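Local coordinates for heparin binding protein (Homo sapiens, PDB 1A7S) that binds heparin, attracts monocytes and fibroblasts, and kills Gram-negative bacteria as a protease homolog from neutrophil granules, at residues L30-S41 and D89-A99; P109-V117 and R205-I213. All coordinates share one frame; numbering follows the deposited sequence.

Contact 1: L30-S41 and D89-A99. With EOH (ethanol), chain Q.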
loop_
_atom_site.group_PDB
_atom_site.type_symbol
_atom_site.label_atom_id
_atom_site.label_comp_id
_atom_site.label_asym_id
_atom_site.label_seq_id
_atom_site.Cartn_x
_atom_site.Cartn_y
_atom_site.Cartn_z
ATOM N N LEU A 30 1.609 -7.649 -1.355
ATOM C CA LEU A 30 2.043 -8.948 -0.862
ATOM C C LEU A 30 3.523 -8.821 -0.516
ATOM O O LEU A 30 4.331 -8.470 -1.374
ATOM C CB LEU A 30 1.850 -10.007 -1.979
ATOM C CG LEU A 30 2.083 -11.457 -1.552
ATOM C CD1 LEU A 30 0.991 -11.931 -0.578
ATOM C CD2 LEU A 30 2.184 -12.373 -2.728
ATOM N N ILE A 31 3.904 -9.127 0.739
ATOM C CA ILE A 31 5.304 -9.024 1.177
ATOM C C ILE A 31 5.882 -10.342 1.625
ATOM O O ILE A 31 7.080 -10.432 1.994
ATOM C CB ILE A 31 5.501 -7.968 2.274
ATOM C CG1 ILE A 31 4.654 -8.238 3.526
ATOM C CG2 ILE A 31 5.201 -6.571 1.694
ATOM C CD1 ILE A 31 5.232 -7.666 4.802
ATOM N N HIS A 32 5.116 -11.407 1.536
ATOM C CA HIS A 32 5.454 -12.762 1.964
ATOM C C HIS A 32 4.302 -13.616 1.438
ATOM O O HIS A 32 3.208 -13.128 1.190
ATOM C CB HIS A 32 5.495 -12.791 3.512
ATOM C CG HIS A 32 5.815 -14.125 4.140
ATOM N ND1 HIS A 32 6.980 -14.539 4.692
ATOM C CD2 HIS A 32 5.013 -15.115 4.358
ATOM C CE1 HIS A 32 6.816 -15.793 5.151
ATOM N NE2 HIS A 32 5.553 -16.129 4.924
ATOM N N ALA A 33 4.560 -14.907 1.176
ATOM C CA ALA A 33 3.517 -15.734 0.675
ATOM C C ALA A 33 2.231 -15.703 1.446
ATOM O O ALA A 33 1.138 -15.902 0.905
ATOM C CB ALA A 33 4.025 -17.205 0.566
ATOM N N ARG A 34 2.219 -15.465 2.706
ATOM C CA ARG A 34 1.182 -15.457 3.676
ATOM C C ARG A 34 0.773 -14.119 4.221
ATOM O O ARG A 34 -0.135 -14.043 5.065
ATOM C CB ARG A 34 1.463 -16.453 4.841
ATOM C CG ARG A 34 0.315 -16.965 5.607
ATOM C CD ARG A 34 0.812 -17.954 6.691
ATOM N NE ARG A 34 1.465 -19.104 6.144
ATOM C CZ ARG A 34 0.856 -20.280 5.891
ATOM N NH1 ARG A 34 -0.475 -20.374 5.924
ATOM N NH2 ARG A 34 1.549 -21.371 5.490
ATOM N N PHE A 35 1.383 -12.998 3.786
ATOM C CA PHE A 35 1.108 -11.733 4.398
ATOM C C PHE A 35 1.082 -10.568 3.388
ATOM O O PHE A 35 1.927 -10.435 2.526
ATOM C CB PHE A 35 2.169 -11.321 5.478
ATOM C CG PHE A 35 2.143 -12.218 6.711
ATOM C CD1 PHE A 35 2.927 -13.367 6.699
ATOM C CD2 PHE A 35 1.451 -11.883 7.817
ATOM C CE1 PHE A 35 2.960 -14.156 7.836
ATOM C CE2 PHE A 35 1.437 -12.664 8.945
ATOM C CZ PHE A 35 2.215 -13.826 8.938
ATOM N N VAL A 36 0.077 -9.728 3.599
ATOM C CA VAL A 36 -0.103 -8.462 2.916
ATOM C C VAL A 36 0.131 -7.312 3.867
ATOM O O VAL A 36 -0.368 -7.286 4.999
ATOM C CB VAL A 36 -1.503 -8.378 2.274
ATOM C CG1 VAL A 36 -1.881 -6.954 1.860
ATOM C CG2 VAL A 36 -1.466 -9.268 0.946
ATOM N N MET A 37 0.924 -6.342 3.399
ATOM C CA MET A 37 1.221 -5.104 4.162
ATOM C C MET A 37 0.294 -3.982 3.659
ATOM O O MET A 37 0.176 -3.761 2.453
ATOM C CB MET A 37 2.679 -4.702 3.926
ATOM C CG MET A 37 3.087 -3.439 4.643
ATOM S SD MET A 37 4.876 -3.144 4.569
ATOM C CE MET A 37 5.099 -2.706 2.833
ATOM N N THR A 38 -0.320 -3.301 4.598
ATOM C CA THR A 38 -1.252 -2.222 4.327
ATOM C C THR A 38 -1.174 -1.215 5.487
ATOM O O THR A 38 -0.229 -1.260 6.294
ATOM C CB THR A 38 -2.670 -2.774 4.132
ATOM O OG1 THR A 38 -3.564 -1.772 3.686
ATOM C CG2 THR A 38 -3.218 -3.472 5.311
ATOM N N ALA A 39 -2.091 -0.256 5.468
ATOM C CA ALA A 39 -2.160 0.764 6.513
ATOM C C ALA A 39 -3.138 0.350 7.565
ATOM O O ALA A 39 -4.262 -0.093 7.288
ATOM C CB ALA A 39 -2.575 2.098 5.882
ATOM N N ALA A 40 -2.775 0.580 8.842
ATOM C CA ALA A 40 -3.712 0.401 9.946
ATOM C C ALA A 40 -4.914 1.333 9.858
ATOM O O ALA A 40 -6.027 0.961 10.309
ATOM C CB ALA A 40 -3.033 0.531 11.295
ATOM N N SER A 41 -4.717 2.493 9.264
ATOM C CA SER A 41 -5.803 3.447 9.111
ATOM C C SER A 41 -6.904 2.910 8.173
ATOM O O SER A 41 -7.988 3.508 8.167
ATOM C CB SER A 41 -5.266 4.765 8.563
ATOM O OG SER A 41 -4.549 4.570 7.350
ATOM N N ASP A 89 1.434 3.875 11.099
ATOM C CA ASP A 89 0.293 3.501 10.268
ATOM C C ASP A 89 0.634 2.336 9.367
ATOM O O ASP A 89 0.916 2.468 8.190
ATOM C CB ASP A 89 -0.214 4.700 9.485
ATOM C CG ASP A 89 -1.561 4.394 8.802
ATOM O OD1 ASP A 89 -2.083 3.282 9.062
ATOM O OD2 ASP A 89 -2.057 5.264 8.099
ATOM N N LEU A 90 0.585 1.148 9.959
ATOM C CA LEU A 90 1.123 -0.051 9.343
ATOM C C LEU A 90 0.361 -1.261 9.916
ATOM O O LEU A 90 0.196 -1.408 11.119
ATOM C CB LEU A 90 2.583 -0.178 9.583
ATOM C CG LEU A 90 3.290 -1.491 9.057
ATOM C CD1 LEU A 90 3.308 -1.397 7.624
ATOM C CD2 LEU A 90 4.684 -1.565 9.696
ATOM N N MET A 91 -0.120 -2.110 9.008
ATOM C CA MET A 91 -0.846 -3.300 9.409
ATOM C C MET A 91 -0.417 -4.449 8.542
ATOM O O MET A 91 -0.316 -4.250 7.320
ATOM C CB MET A 91 -2.349 -3.062 9.332
ATOM C CG MET A 91 -3.134 -4.296 9.857
ATOM S SD MET A 91 -4.711 -3.954 10.304
ATOM C CE MET A 91 -4.648 -2.851 11.695
ATOM N N LEU A 92 -0.216 -5.604 9.111
ATOM C CA LEU A 92 0.046 -6.819 8.370
ATOM C C LEU A 92 -1.185 -7.718 8.471
ATOM O O LEU A 92 -1.669 -7.980 9.564
ATOM C CB LEU A 92 1.290 -7.548 8.932
ATOM C CG LEU A 92 2.560 -6.707 8.893
ATOM C CD1 LEU A 92 3.770 -7.607 9.292
ATOM C CD2 LEU A 92 2.843 -6.039 7.603
ATOM N N LEU A 93 -1.586 -8.188 7.308
ATOM C CA LEU A 93 -2.754 -9.089 7.194
ATOM C C LEU A 93 -2.202 -10.484 6.860
ATOM O O LEU A 93 -1.567 -10.687 5.854
ATOM C CB LEU A 93 -3.639 -8.610 6.055
ATOM C CG LEU A 93 -4.112 -7.162 6.032
ATOM C CD1 LEU A 93 -4.950 -6.846 4.826
ATOM C CD2 LEU A 93 -4.813 -6.804 7.321
ATOM N N GLN A 94 -2.505 -11.408 7.774
ATOM C CA GLN A 94 -2.134 -12.820 7.495
ATOM C C GLN A 94 -3.261 -13.390 6.623
ATOM O O GLN A 94 -4.431 -13.355 7.072
ATOM C CB GLN A 94 -1.963 -13.608 8.750
ATOM C CG GLN A 94 -1.541 -15.044 8.511
ATOM C CD GLN A 94 -1.198 -15.847 9.701
ATOM O OE1 GLN A 94 -0.591 -15.293 10.656
ATOM N NE2 GLN A 94 -1.390 -17.155 9.600
ATOM N N LEU A 95 -2.905 -13.889 5.497
ATOM C CA LEU A 95 -3.915 -14.524 4.578
ATOM C C LEU A 95 -4.258 -15.895 5.088
ATOM O O LEU A 95 -3.499 -16.510 5.820
ATOM C CB LEU A 95 -3.278 -14.597 3.179
ATOM C CG LEU A 95 -2.714 -13.317 2.623
ATOM C CD1 LEU A 95 -2.132 -13.568 1.229
ATOM C CD2 LEU A 95 -3.714 -12.236 2.556
ATOM N N ASP A 96 -5.398 -16.432 4.643
ATOM C CA ASP A 96 -5.868 -17.728 5.072
ATOM C C ASP A 96 -4.983 -18.878 4.613
ATOM O O ASP A 96 -5.091 -19.991 5.130
ATOM C CB ASP A 96 -7.286 -17.962 4.623
ATOM C CG ASP A 96 -7.548 -18.031 3.133
ATOM O OD1 ASP A 96 -7.147 -19.073 2.502
ATOM O OD2 ASP A 96 -7.954 -17.106 2.483
ATOM N N ARG A 97 -4.164 -18.642 3.621
ATOM C CA ARG A 97 -3.268 -19.679 3.058
ATOM C C ARG A 97 -2.147 -18.968 2.332
ATOM O O ARG A 97 -2.197 -17.737 2.091
ATOM C CB ARG A 97 -4.059 -20.588 2.135
ATOM C CG ARG A 97 -4.483 -19.830 0.835
ATOM C CD ARG A 97 -5.537 -20.634 0.053
ATOM N NE ARG A 97 -5.825 -19.998 -1.250
ATOM C CZ ARG A 97 -6.662 -18.953 -1.375
ATOM N NH1 ARG A 97 -7.399 -18.499 -0.380
ATOM N NH2 ARG A 97 -6.721 -18.331 -2.567
ATOM N N GLU A 98 -1.119 -19.669 1.883
ATOM C CA GLU A 98 -0.097 -19.064 1.066
ATOM C C GLU A 98 -0.619 -18.745 -0.328
ATOM O O GLU A 98 -1.244 -19.565 -0.981
ATOM C CB GLU A 98 1.124 -20.019 0.886
ATOM C CG GLU A 98 1.887 -20.073 2.217
ATOM C CD GLU A 98 3.203 -20.766 2.194
ATOM O OE1 GLU A 98 3.654 -21.233 1.136
ATOM O OE2 GLU A 98 3.808 -20.911 3.286
ATOM N N ALA A 99 -0.286 -17.550 -0.797
ATOM C CA ALA A 99 -0.571 -17.189 -2.161
ATOM C C ALA A 99 0.380 -17.959 -3.096
ATOM O O ALA A 99 1.504 -18.274 -2.744
ATOM C CB ALA A 99 -0.270 -15.699 -2.342
HETATM C C1 EOH Q . -0.481 -20.205 9.878
HETATM C C2 EOH Q . 0.810 -21.021 9.778
HETATM O O EOH Q . -0.538 -19.479 11.138
HETATM O O HOH W 1 -2.376 -18.448 7.168
#

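Contact 2: P109-V117 and R205-I213. With NAG (2-acetamido-2-deoxy-beta-D-glucopyranose), chain C.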
loop_
_atom_site.group_PDB
_atom_site.type_symbol
_atom_site.label_atom_id
_atom_site.label_comp_id
_atom_site.label_asym_id
_atom_site.label_seq_id
_atom_site.Cartn_x
_atom_site.Cartn_y
_atom_site.Cartn_z
ATOM N N PRO A 109 9.708 -6.827 -2.279
ATOM C CA PRO A 109 10.746 -6.856 -1.239
ATOM C C PRO A 109 10.795 -5.584 -0.414
ATOM O O PRO A 109 10.361 -4.512 -0.842
ATOM C CB PRO A 109 12.070 -6.996 -2.054
ATOM C CG PRO A 109 11.751 -6.634 -3.427
ATOM C CD PRO A 109 10.280 -6.816 -3.636
ATOM N N LEU A 110 11.337 -5.737 0.784
ATOM C CA LEU A 110 11.381 -4.689 1.784
ATOM C C LEU A 110 12.786 -4.145 1.966
ATOM O O LEU A 110 13.760 -4.862 1.814
ATOM C CB LEU A 110 10.929 -5.262 3.148
ATOM C CG LEU A 110 9.549 -5.884 3.208
ATOM C CD1 LEU A 110 9.351 -6.619 4.529
ATOM C CD2 LEU A 110 8.470 -4.774 3.102
ATOM N N PRO A 111 12.871 -2.887 2.425
ATOM C CA PRO A 111 14.138 -2.356 2.862
ATOM C C PRO A 111 14.573 -3.036 4.159
ATOM O O PRO A 111 13.763 -3.476 4.969
ATOM C CB PRO A 111 13.824 -0.881 3.093
ATOM C CG PRO A 111 12.367 -0.819 3.442
ATOM C CD PRO A 111 11.737 -1.955 2.706
ATOM N N LEU A 112 15.887 -3.013 4.387
ATOM C CA LEU A 112 16.447 -3.420 5.661
ATOM C C LEU A 112 16.165 -2.364 6.735
ATOM O O LEU A 112 15.912 -1.178 6.418
ATOM C CB LEU A 112 17.981 -3.633 5.549
ATOM C CG LEU A 112 18.424 -4.778 4.661
ATOM C CD1 LEU A 112 19.897 -4.702 4.403
ATOM C CD2 LEU A 112 18.080 -6.141 5.264
ATOM N N GLN A 113 16.149 -2.783 7.981
ATOM C CA GLN A 113 15.905 -1.914 9.094
ATOM C C GLN A 113 16.756 -0.676 9.006
ATOM O O GLN A 113 18.006 -0.749 8.819
ATOM C CB GLN A 113 16.131 -2.648 10.411
ATOM C CG GLN A 113 15.928 -1.857 11.679
ATOM C CD GLN A 113 14.450 -1.536 11.940
ATOM O OE1 GLN A 113 13.586 -2.342 11.816
ATOM N NE2 GLN A 113 14.232 -0.269 12.406
ATOM N N ASN A 114 16.172 0.488 9.161
ATOM C CA ASN A 114 16.824 1.765 9.192
ATOM C C ASN A 114 17.400 2.227 7.861
ATOM O O ASN A 114 18.043 3.252 7.770
ATOM C CB ASN A 114 17.872 1.919 10.295
ATOM C CG ASN A 114 17.337 1.829 11.676
ATOM O OD1 ASN A 114 16.116 1.963 11.919
ATOM N ND2 ASN A 114 18.202 1.559 12.652
ATOM N N ALA A 115 17.086 1.549 6.769
ATOM C CA ALA A 115 17.512 2.011 5.443
ATOM C C ALA A 115 16.815 3.392 5.193
ATOM O O ALA A 115 15.754 3.646 5.719
ATOM C CB ALA A 115 17.088 1.070 4.335
ATOM N N THR A 116 17.511 4.200 4.430
ATOM C CA THR A 116 17.081 5.522 4.083
ATOM C C THR A 116 16.871 5.675 2.592
ATOM O O THR A 116 17.461 4.990 1.783
ATOM C CB THR A 116 18.144 6.630 4.494
ATOM O OG1 THR A 116 19.406 6.286 3.959
ATOM C CG2 THR A 116 18.303 6.504 6.032
ATOM N N VAL A 117 16.067 6.656 2.282
ATOM C CA VAL A 117 15.793 7.095 0.926
ATOM C C VAL A 117 15.902 8.618 0.920
ATOM O O VAL A 117 15.167 9.322 1.614
ATOM C CB VAL A 117 14.434 6.609 0.474
ATOM C CG1 VAL A 117 13.306 6.980 1.419
ATOM C CG2 VAL A 117 14.171 6.839 -0.942
ATOM N N ARG A 205 7.015 5.092 7.020
ATOM C CA ARG A 205 8.383 4.753 6.690
ATOM C C ARG A 205 8.662 3.293 7.039
ATOM O O ARG A 205 8.987 2.958 8.163
ATOM C CB ARG A 205 9.326 5.696 7.413
ATOM C CG ARG A 205 10.797 5.506 6.982
ATOM C CD ARG A 205 11.761 6.505 7.711
ATOM N NE ARG A 205 11.566 7.851 7.135
ATOM C CZ ARG A 205 12.281 8.384 6.153
ATOM N NH1 ARG A 205 13.136 7.606 5.446
ATOM N NH2 ARG A 205 12.132 9.625 5.811
ATOM N N VAL A 206 8.541 2.434 6.061
ATOM C CA VAL A 206 8.621 0.989 6.218
ATOM C C VAL A 206 9.902 0.558 6.889
ATOM O O VAL A 206 9.909 -0.355 7.736
ATOM C CB VAL A 206 8.387 0.258 4.916
ATOM C CG1 VAL A 206 8.601 -1.255 5.047
ATOM C CG2 VAL A 206 6.971 0.470 4.397
ATOM N N ALA A 207 11.009 1.171 6.524
ATOM C CA ALA A 207 12.297 0.744 7.049
ATOM C C ALA A 207 12.414 0.860 8.566
ATOM O O ALA A 207 13.245 0.189 9.174
ATOM C CB ALA A 207 13.431 1.485 6.382
ATOM N N LEU A 208 11.586 1.686 9.176
ATOM C CA LEU A 208 11.613 1.780 10.654
ATOM C C LEU A 208 11.072 0.525 11.299
ATOM O O LEU A 208 11.278 0.320 12.494
ATOM C CB LEU A 208 10.776 2.963 11.112
ATOM C CG LEU A 208 11.259 4.350 10.771
ATOM C CD1 LEU A 208 10.250 5.383 11.256
ATOM C CD2 LEU A 208 12.654 4.533 11.350
ATOM N N PHE A 209 10.265 -0.228 10.557
ATOM C CA PHE A 209 9.470 -1.357 11.097
ATOM C C PHE A 209 9.965 -2.703 10.586
ATOM O O PHE A 209 9.303 -3.711 10.830
ATOM C CB PHE A 209 8.006 -1.186 10.648
ATOM C CG PHE A 209 7.367 0.056 11.210
ATOM C CD1 PHE A 209 6.711 -0.043 12.412
ATOM C CD2 PHE A 209 7.394 1.233 10.537
ATOM C CE1 PHE A 209 6.264 1.130 13.008
ATOM C CE2 PHE A 209 6.898 2.387 11.068
ATOM C CZ PHE A 209 6.344 2.341 12.333
ATOM N N ARG A 210 11.117 -2.784 9.922
ATOM C CA ARG A 210 11.506 -4.080 9.331
ATOM C C ARG A 210 11.674 -5.186 10.339
ATOM O O ARG A 210 11.225 -6.304 10.116
ATOM C CB ARG A 210 12.750 -3.925 8.479
ATOM C CG ARG A 210 13.311 -5.191 7.909
ATOM C CD ARG A 210 12.343 -5.910 6.943
ATOM N NE ARG A 210 12.881 -7.188 6.516
ATOM C CZ ARG A 210 13.741 -7.357 5.520
ATOM N NH1 ARG A 210 14.181 -6.364 4.825
ATOM N NH2 ARG A 210 14.178 -8.601 5.225
ATOM N N ASP A 211 12.381 -4.936 11.429
ATOM C CA ASP A 211 12.574 -5.987 12.425
ATOM C C ASP A 211 11.213 -6.427 12.981
ATOM O O ASP A 211 10.986 -7.634 13.217
ATOM C CB ASP A 211 13.466 -5.501 13.576
ATOM C CG ASP A 211 14.912 -5.260 13.188
ATOM O OD1 ASP A 211 15.338 -5.599 12.087
ATOM O OD2 ASP A 211 15.628 -4.753 14.102
ATOM N N TRP A 212 10.316 -5.470 13.230
ATOM C CA TRP A 212 8.977 -5.868 13.731
ATOM C C TRP A 212 8.213 -6.679 12.721
ATOM O O TRP A 212 7.632 -7.719 13.036
ATOM C CB TRP A 212 8.213 -4.595 14.163
ATOM C CG TRP A 212 6.788 -4.964 14.560
ATOM C CD1 TRP A 212 6.338 -5.375 15.736
ATOM C CD2 TRP A 212 5.661 -4.934 13.673
ATOM N NE1 TRP A 212 5.026 -5.663 15.722
ATOM C CE2 TRP A 212 4.562 -5.377 14.442
ATOM C CE3 TRP A 212 5.472 -4.573 12.351
ATOM C CZ2 TRP A 212 3.273 -5.474 13.933
ATOM C CZ3 TRP A 212 4.170 -4.691 11.827
ATOM C CH2 TRP A 212 3.123 -5.169 12.628
ATOM N N ILE A 213 8.262 -6.278 11.449
ATOM C CA ILE A 213 7.643 -7.033 10.358
ATOM C C ILE A 213 8.175 -8.462 10.325
ATOM O O ILE A 213 7.442 -9.438 10.234
ATOM C CB ILE A 213 7.886 -6.300 9.016
ATOM C CG1 ILE A 213 7.069 -5.020 8.882
ATOM C CG2 ILE A 213 7.561 -7.248 7.839
ATOM C CD1 ILE A 213 7.404 -4.114 7.751
HETATM C C1 NAG C . 17.816 1.513 13.994
HETATM C C2 NAG C . 18.809 0.619 14.806
HETATM C C3 NAG C . 18.291 0.601 16.271
HETATM C C4 NAG C . 18.240 2.053 16.761
HETATM C C5 NAG C . 17.242 2.846 15.841
HETATM C C6 NAG C . 17.029 4.253 16.225
HETATM C C7 NAG C . 19.617 -1.437 13.702
HETATM C C8 NAG C . 19.321 -2.822 13.371
HETATM N N2 NAG C . 18.628 -0.752 14.331
HETATM O O3 NAG C . 19.241 -0.136 17.055
HETATM O O4 NAG C . 17.699 2.031 18.093
HETATM O O5 NAG C . 17.856 2.821 14.506
HETATM O O6 NAG C . 18.227 4.988 16.187
HETATM O O7 NAG C . 20.671 -1.002 13.569
HETATM O O HOH W 2 11.277 -2.670 13.538
HETATM O O HOH W 3 13.545 4.880 5.055
HETATM O O HOH W 4 15.871 8.818 4.794
HETATM O O HOH W 5 13.006 10.272 3.235
#

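Contact 1: L30-S41 and D89-A99
V36 with L93 and T38 with M91 form hydrogen-bonded pairs, F35 with Q94 and M37 with L92 non-hydrogen-bonded ones, between antiparallel strands 35-38 and 91-95, whose axes approach to 4.6 Å. Beyond them, L95 N bonds R34 O and A99 N bonds A33 O, so the bonding to 89-99 continues into the type I turn H32-F35, through the carbonyls of its two central residues. V36, T38, M91 and L93 share one face. There the T38 hydroxyl, anti to its backbone nitrogen (chi1 -172°), bonds G27 O, while its methyl CG2 lies 3.8 Å from L93 CD1; threonine thus serves a polar and an apolar partner at once. On the other face M37 CG packs 3.6 Å from L90 CD1, and L92 CD2 meets I31 CD1, the two side chains crossing at about a right angle. F35 CE2 rests 3.5 Å from Q94 CB, using the glutamine's aliphatic part. The amide beyond is held by G221 N at OE1, while NE2 donates to an ethanol and to a water that also joins R34 NH1 and L95 O. The R34 guanidinium has ethanol C2 over one face and E98 CG over the other; NH2 makes a salt bridge to E98 OE2 at 3.2 Å, though the hydrogen bond in it is weak, bent to 128°. At the far end the D89 carboxylate takes S41 N on OD1 and S41 OG on the syn lone pair of OD2, at 2.7 Å. D89 holds the place of the triad aspartate of active relatives, and S41 that of their histidine; S190 OG also bonds OD2. Segment 30-41 belongs to the region 20-44, which possesses antibiotic activity. Strand 35-38 lies between 23-32 and 91-95, which in turn pairs with 69-77. V53 of strand 51-55 touches V36 and L93 across the barrel, while V216 of helix 210-218 packs on F35 and L92.

Contact 2: P109-V117 and R205-I213
Q113 carries this contact through its amide. OE1 accepts D211 N in the carbonyl plane at 2.9 Å and almost straight (178°), and a water that bridges to W212 N; NE2 donates to L208 O at 3.0 Å and to N114 OD1. A bend at chi2 (71°) folds the chain so that the amide meets the backbone at the helix start, a role that suits a group offering both donor and acceptor. Alongside, N114 N bonds A207 O at 2.9 Å, and the small A207 CB fits 3.2 Å from A115 O. R210 NH1 reaches P111 O at 2.9 Å from above the carbonyl plane, while D214 holds its NE in a salt bridge. The apolar part of the contact centres on L110, whose CD2 meets V206 CG1 and whose CD1 meets I213 CG2.

The type II turn L112-A115 places Q113 and N114 against the other segment; asparagine readily takes the left-handed backbone needed at N114, whose ND2 bears an N-acetylglucosamine. R205, bonded through NE to N158 O, reaches A115 O and V117 O through waters. In this chymotrypsin-type fold, the linker between the two barrels is thus clasped to the beginning of the C-terminal helix.

Overall arrangement
Contact 1 is buried and contact 2 only partly so, their centres about 15 Å apart. The first joins neighbouring strands of one barrel by repeated backbone bonds and apolar side chains, with charged groups and most other polar side chains toward its ends; the second has no strand pairing and combines side-chain-to-backbone bonds, one backbone bond, waters and a small apolar patch around a glycosylated turn. They meet through helix 210-218 and the residue before it: L90 CD2 packs 3.5 Å from F209 CB, I31 CD1 lies against I213 CG2, and L90 and L92 both touch the W212 ring. The helix therefore rests on the barrel of contact 1 while its first turn grips the interbarrel linker of contact 2.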